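Side-chain contacts in D-methionine-binding lipoprotein MetQ (PDB 4YAH), which binds methionine as the substrate-binding lipoprotein component of an ATP-driven D-methionine transport system: residues 119-123 with 124-128; 203-206 with 207-210; 231-234 with 235-239. All coordinates share one frame; numbering follows the deposited sequence.

Contact 1: residues 119-123 with 124-128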
# COMPACT_ATOMS: atom_id res chain seq x y z
N LYS A 119 0.10 -5.63 -19.47
CA LYS A 119 0.02 -6.90 -20.20
C LYS A 119 -0.01 -6.64 -21.72
O LYS A 119 -0.17 -7.58 -22.51
CB LYS A 119 -1.18 -7.71 -19.72
CG LYS A 119 -1.02 -8.18 -18.28
CD LYS A 119 -2.22 -8.97 -17.75
CE LYS A 119 -2.25 -10.37 -18.31
NZ LYS A 119 -3.31 -11.14 -17.63
N LYS A 120 0.17 -5.39 -22.12
CA LYS A 120 0.15 -5.01 -23.55
C LYS A 120 1.48 -4.51 -24.09
O LYS A 120 1.75 -4.69 -25.29
CB LYS A 120 -0.91 -3.94 -23.79
CG LYS A 120 -2.32 -4.47 -23.51
CD LYS A 120 -3.39 -3.44 -23.73
CE LYS A 120 -4.76 -3.99 -23.43
NZ LYS A 120 -4.85 -4.46 -22.03
N ILE A 121 2.30 -3.91 -23.23
CA ILE A 121 3.60 -3.35 -23.61
C ILE A 121 4.69 -3.75 -22.62
O ILE A 121 4.40 -4.12 -21.47
CB ILE A 121 3.55 -1.81 -23.72
CG1 ILE A 121 3.34 -1.13 -22.35
CG2 ILE A 121 2.48 -1.40 -24.70
CD1 ILE A 121 3.38 0.38 -22.38
N LYS A 122 5.94 -3.68 -23.06
CA LYS A 122 7.09 -4.02 -22.23
C LYS A 122 7.92 -2.78 -21.91
O LYS A 122 8.79 -2.82 -21.06
CB LYS A 122 7.97 -5.06 -22.92
CG LYS A 122 7.56 -6.52 -22.67
CD LYS A 122 7.19 -7.25 -23.95
CE LYS A 122 8.31 -7.25 -24.99
NZ LYS A 122 8.05 -8.19 -26.12
N SER A 123 7.64 -1.69 -22.62
CA SER A 123 8.44 -0.48 -22.49
C SER A 123 7.61 0.74 -22.84
O SER A 123 6.65 0.64 -23.62
CB SER A 123 9.67 -0.55 -23.41
OG SER A 123 10.02 0.72 -23.90
N LEU A 124 8.00 1.90 -22.32
CA LEU A 124 7.29 3.13 -22.63
C LEU A 124 7.47 3.50 -24.10
O LEU A 124 6.69 4.28 -24.63
CB LEU A 124 7.74 4.27 -21.73
CG LEU A 124 7.38 4.06 -20.24
CD1 LEU A 124 7.81 5.25 -19.40
CD2 LEU A 124 5.88 3.76 -20.06
N ASP A 125 8.47 2.91 -24.75
CA ASP A 125 8.65 3.11 -26.20
C ASP A 125 7.42 2.68 -26.98
O ASP A 125 7.18 3.15 -28.09
CB ASP A 125 9.84 2.30 -26.73
CG ASP A 125 11.18 2.86 -26.31
OD1 ASP A 125 11.23 3.99 -25.79
OD2 ASP A 125 12.19 2.15 -26.51
N GLU A 126 6.66 1.74 -26.40
CA GLU A 126 5.49 1.16 -27.07
C GLU A 126 4.18 1.82 -26.68
O GLU A 126 3.12 1.42 -27.17
CB GLU A 126 5.36 -0.32 -26.75
CG GLU A 126 6.53 -1.22 -27.04
CD GLU A 126 6.33 -2.59 -26.39
OE1 GLU A 126 5.38 -3.31 -26.77
OE2 GLU A 126 7.09 -2.95 -25.47
N LEU A 127 4.21 2.79 -25.78
CA LEU A 127 2.98 3.39 -25.29
C LEU A 127 2.37 4.32 -26.35
O LEU A 127 2.91 5.39 -26.65
CB LEU A 127 3.24 4.15 -23.99
CG LEU A 127 2.03 4.68 -23.23
CD1 LEU A 127 1.12 3.52 -22.78
CD2 LEU A 127 2.47 5.48 -22.04
N GLN A 128 1.24 3.91 -26.90
CA GLN A 128 0.56 4.68 -27.93
C GLN A 128 -0.12 5.92 -27.38
O GLN A 128 -0.61 5.95 -26.24
CB GLN A 128 -0.48 3.83 -28.65
CG GLN A 128 0.06 2.57 -29.22
CD GLN A 128 -0.99 1.87 -30.03
OE1 GLN A 128 -1.45 2.40 -31.04
NE2 GLN A 128 -1.40 0.70 -29.58
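Ile121 lays its CB and CG2 against Glu126 CB, the two side chains running past each other in opposite directions; Ile121 CG2 comes within 3.7 Å of Glu126 CB. Its other branch leads elsewhere: with CG1 set between the backbone N and the carbonyl carbon (chi1 68°), Ile121 CD1 reaches Leu127 CD1 at 3.9 Å, an apolar contact between branch ends, on the side where Leu127 also packs on Leu154 and Leu177. Beyond CG the Glu126 chain is extended and carries its carboxylate back over the preceding backbone. There Glu126 OE2 accepts the N-H of Lys122 at 2.8 Å, the donor arriving from above the carboxylate plane, while Lys122 CB lies 3.4 Å from Glu126 OE2. The ammonium of Lys122 keeps farther off: the Lys122 chain bends twice and leaves NZ 5.4 Å from Glu126 OE2. Ser123 starts an ST turn, its OG taking the N-H of Asp125 at 2.8 Å. From the same residue, Ser123 O receives Glu126 N at 3.0 Å, winding residues 124-126 into a short 3-10 segment. The turn lies at the surface, in the loop between strands 115-117 and 132-136, with Leu127 buried beneath it, and Lys120 turns its NZ to the carbonyls of Asp193 and Ile196. Glu126 thus meets Lys122 through its backbone amide and not through its ammonium; the nearby charge of Lys122 probably helps keep the Glu126 carboxylate ionised, and Glu126 CB and Leu127 CD1 both pack against Ile121.

Contact 2: residues 203-206 with 207-210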
# COMPACT_ATOMS: atom_id res chain seq x y z
N THR A 203 1.64 -2.75 -4.56
CA THR A 203 2.19 -4.09 -4.47
C THR A 203 1.27 -5.04 -3.71
O THR A 203 1.28 -6.23 -3.99
CB THR A 203 3.57 -4.04 -3.85
OG1 THR A 203 4.36 -3.13 -4.62
CG2 THR A 203 4.23 -5.39 -3.86
N THR A 204 0.46 -4.49 -2.79
CA THR A 204 -0.62 -5.23 -2.10
C THR A 204 -1.41 -6.11 -3.07
O THR A 204 -1.60 -7.30 -2.86
CB THR A 204 -1.65 -4.27 -1.46
OG1 THR A 204 -0.98 -3.28 -0.67
CG2 THR A 204 -2.63 -5.04 -0.60
N TYR A 205 -1.89 -5.46 -4.13
CA TYR A 205 -2.77 -6.09 -5.10
C TYR A 205 -2.01 -6.69 -6.29
O TYR A 205 -2.41 -7.73 -6.79
CB TYR A 205 -3.83 -5.08 -5.54
CG TYR A 205 -4.64 -4.57 -4.36
CD1 TYR A 205 -4.50 -3.27 -3.89
CD2 TYR A 205 -5.55 -5.41 -3.71
CE1 TYR A 205 -5.23 -2.82 -2.79
CE2 TYR A 205 -6.29 -4.97 -2.60
CZ TYR A 205 -6.12 -3.67 -2.16
OH TYR A 205 -6.85 -3.20 -1.08
N ALA A 206 -0.89 -6.08 -6.70
CA ALA A 206 -0.04 -6.68 -7.74
C ALA A 206 0.40 -8.08 -7.33
O ALA A 206 0.45 -9.01 -8.14
CB ALA A 206 1.17 -5.81 -7.98
N SER A 207 0.69 -8.25 -6.04
CA SER A 207 1.17 -9.54 -5.55
C SER A 207 0.08 -10.62 -5.60
O SER A 207 0.39 -11.80 -5.63
CB SER A 207 1.69 -9.40 -4.12
OG SER A 207 0.62 -9.22 -3.23
N GLN A 208 -1.18 -10.21 -5.62
CA GLN A 208 -2.28 -11.17 -5.69
C GLN A 208 -2.29 -11.93 -7.01
O GLN A 208 -2.77 -13.07 -7.06
CB GLN A 208 -3.62 -10.47 -5.50
CG GLN A 208 -3.80 -9.89 -4.09
CD GLN A 208 -5.13 -9.20 -3.92
OE1 GLN A 208 -5.88 -9.03 -4.87
NE2 GLN A 208 -5.43 -8.79 -2.69
N ILE A 209 -1.79 -11.32 -8.09
CA ILE A 209 -1.67 -12.02 -9.36
C ILE A 209 -0.21 -12.28 -9.74
O ILE A 209 0.14 -12.45 -10.91
CB ILE A 209 -2.39 -11.24 -10.48
CG1 ILE A 209 -1.88 -9.82 -10.56
CG2 ILE A 209 -3.88 -11.26 -10.20
CD1 ILE A 209 -2.22 -9.13 -11.88
N GLY A 210 0.65 -12.33 -8.72
CA GLY A 210 2.00 -12.84 -8.88
C GLY A 210 2.97 -11.88 -9.53
O GLY A 210 4.00 -12.30 -10.07
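Backbone bonds come first: Ser207 N gives its hydrogen to Thr203 O at 2.9 Å, a full helical turn back, and after it the spacing tightens. Gln208 N bonds to Tyr205 O at 3.0 Å, and Ile209 N to Ala206 O at 3.2 Å, both three residues back. One side-chain hydroxyl joins them. Ser207 OG, set between its own backbone N and carbonyl carbon (chi1 72°), folds back onto the helix and donates to Thr204 O at 3.0 Å from above the carbonyl plane. The helix 203-206 then closes in a Schellman motif: Gly210, with positive phi, is the C-prime residue, Gly210 N meeting Ser207 O at 3.1 Å and Leu211 N turning back to Ala206 O. Ahead of this ending, Thr204 OG1 faces the cleft, hydrogen-bonded to the bound methionine N, Glu42 and Tyr69. Amide and ring make the remaining contact. Gln208 and Tyr205 point the same way side by side, amide plane almost perpendicular to ring plane, with Gln208 NE2 3.5 Å from Tyr205 CD2 and approaching obliquely. Gln208 OE1 lies in the ring plane at its edge, and Thr204 CG2 sits over the centre of one ring face. A leucine in place of Gln208 would probably leave Asn67 OD1 and the carbonyl of Val39 without the amide N-H groups they accept, while its shorter chain would touch less of the ring.

Contact 3: residues 231-234 with 235-239; sequences IVTR and EDNKD
Arg234 bends at chi3 (-58°), swinging its guanidinium back over the turn that follows, while Asp236 and Asn237 each place CG between backbone N and carbonyl carbon (chi1 61° and 71°), which turns the Asp236 carboxylate to the edge of the guanidinium and the Asn237 amide to one face. Carboxylate and guanidinium planes are nearly coplanar. In this salt bridge Arg234 NE bonds to Asp236 OD2 at 3.0 Å, in the guanidinium plane and on the syn side of the oxygen; Asp236 OD1 adds weak bonds to Arg234 NE and NH2. The amide of Asn237 is stacked almost parallel to the guanidinium, with Asn237 CG 3.6 Å from Arg234 NH2. Arg234 NH1 is held elsewhere, by the carbonyl of Leu76 and more weakly by that of Ile81, so edge, face and far nitrogen are all engaged. Residues 234-237 form a type I beta turn with a weak bond from Asn237 N to Arg234 O (3.3 Å); it takes the chain out of strand 229-234, which lies between strands 83-88 and 103-111 of the six-stranded sheet, on the way to helix 241-250. Asn237 OD1 also accepts a weak bond from Arg234 N at 2.9 Å, while Asn237 ND2 reaches the carbonyl of Asp82. Thr233 OG1 donates to Arg234 O at 2.9 Å and abuts Lys238 CA at 3.2 Å, crossing the Lys238 side chain at about a right angle. Farther out, Lys238 stretches its chain to form a salt bridge from Lys238 NZ to Glu235 OE2 at 2.9 Å.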
# COMPACT_ATOMS: atom_id res chain seq x y z
N ILE A 231 1.49 0.13 11.42
CA ILE A 231 0.52 -0.52 12.30
C ILE A 231 -0.19 0.63 12.97
O ILE A 231 0.47 1.57 13.47
CB ILE A 231 1.18 -1.44 13.32
CG1 ILE A 231 1.89 -2.58 12.59
CG2 ILE A 231 0.14 -2.04 14.29
CD1 ILE A 231 2.96 -3.29 13.39
N VAL A 232 -1.52 0.60 12.92
CA VAL A 232 -2.37 1.68 13.37
C VAL A 232 -3.41 1.17 14.35
O VAL A 232 -3.98 0.09 14.17
CB VAL A 232 -3.05 2.33 12.18
CG1 VAL A 232 -4.06 3.35 12.61
CG2 VAL A 232 -2.01 3.00 11.31
N THR A 233 -3.66 1.97 15.39
CA THR A 233 -4.68 1.68 16.39
C THR A 233 -5.56 2.90 16.58
O THR A 233 -5.34 3.93 15.97
CB THR A 233 -4.09 1.31 17.77
OG1 THR A 233 -3.47 2.47 18.34
CG2 THR A 233 -3.09 0.19 17.65
N ARG A 234 -6.54 2.79 17.48
CA ARG A 234 -7.26 3.97 17.93
C ARG A 234 -6.39 4.72 18.93
O ARG A 234 -5.46 4.16 19.50
CB ARG A 234 -8.60 3.60 18.57
CG ARG A 234 -9.59 2.92 17.64
CD ARG A 234 -10.87 2.57 18.40
NE ARG A 234 -10.55 1.72 19.54
CZ ARG A 234 -10.37 0.41 19.48
NH1 ARG A 234 -10.49 -0.24 18.32
NH2 ARG A 234 -10.06 -0.26 20.58
N GLU A 235 -6.68 6.00 19.11
CA GLU A 235 -6.03 6.78 20.16
C GLU A 235 -6.19 6.08 21.50
O GLU A 235 -5.24 6.03 22.30
CB GLU A 235 -6.62 8.18 20.20
CG GLU A 235 -6.17 9.05 21.37
CD GLU A 235 -4.69 9.40 21.34
OE1 GLU A 235 -4.11 9.46 20.23
OE2 GLU A 235 -4.10 9.61 22.43
N ASP A 236 -7.37 5.52 21.76
CA ASP A 236 -7.65 4.99 23.09
C ASP A 236 -6.88 3.71 23.43
O ASP A 236 -6.72 3.41 24.60
CB ASP A 236 -9.17 4.74 23.28
CG ASP A 236 -9.75 3.72 22.30
OD1 ASP A 236 -9.55 2.50 22.49
OD2 ASP A 236 -10.45 4.14 21.37
N ASN A 237 -6.40 2.95 22.44
CA ASN A 237 -5.68 1.71 22.75
C ASN A 237 -4.25 1.67 22.22
O ASN A 237 -3.63 0.61 22.19
CB ASN A 237 -6.48 0.50 22.26
CG ASN A 237 -6.48 0.36 20.76
OD1 ASN A 237 -6.58 1.36 20.04
ND2 ASN A 237 -6.37 -0.86 20.29
N LYS A 238 -3.71 2.84 21.88
CA LYS A 238 -2.37 2.91 21.30
C LYS A 238 -1.28 2.37 22.21
O LYS A 238 -0.23 1.92 21.72
CB LYS A 238 -2.05 4.36 20.94
CG LYS A 238 -1.81 5.27 22.14
CD LYS A 238 -1.60 6.71 21.75
CE LYS A 238 -1.29 7.54 22.99
NZ LYS A 238 -1.23 8.98 22.69
N ASP A 239 -1.51 2.42 23.53
CA ASP A 239 -0.53 1.98 24.51
C ASP A 239 -0.86 0.62 25.14
O ASP A 239 -0.21 0.21 26.09
CB ASP A 239 -0.41 3.02 25.62
CG ASP A 239 0.22 4.30 25.13
OD1 ASP A 239 1.23 4.20 24.40
OD2 ASP A 239 -0.29 5.39 25.45

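In the fold
Along the chain the contacts come in series, 1 then 2 then 3. Contact 1 lies in the loop between strands 115-117 and 132-136 of the five-stranded sheet, and contact 2 follows strand 196-201 of that same sheet; their centres are about 20 Å apart, their nearest atoms about 6 Å. Contact 3 ends strand 229-234 of the six-stranded sheet, its centre about 28 Å from that of contact 2 and about 44 Å from that of contact 1, on the opposite side of the chain's centre from both. The two sheets mark the two lobes of a periplasmic-binding-protein fold. Contact 2, carrying Thr204, borders the methionine site between them; contacts 1 and 3 are surface turns, one in each lobe.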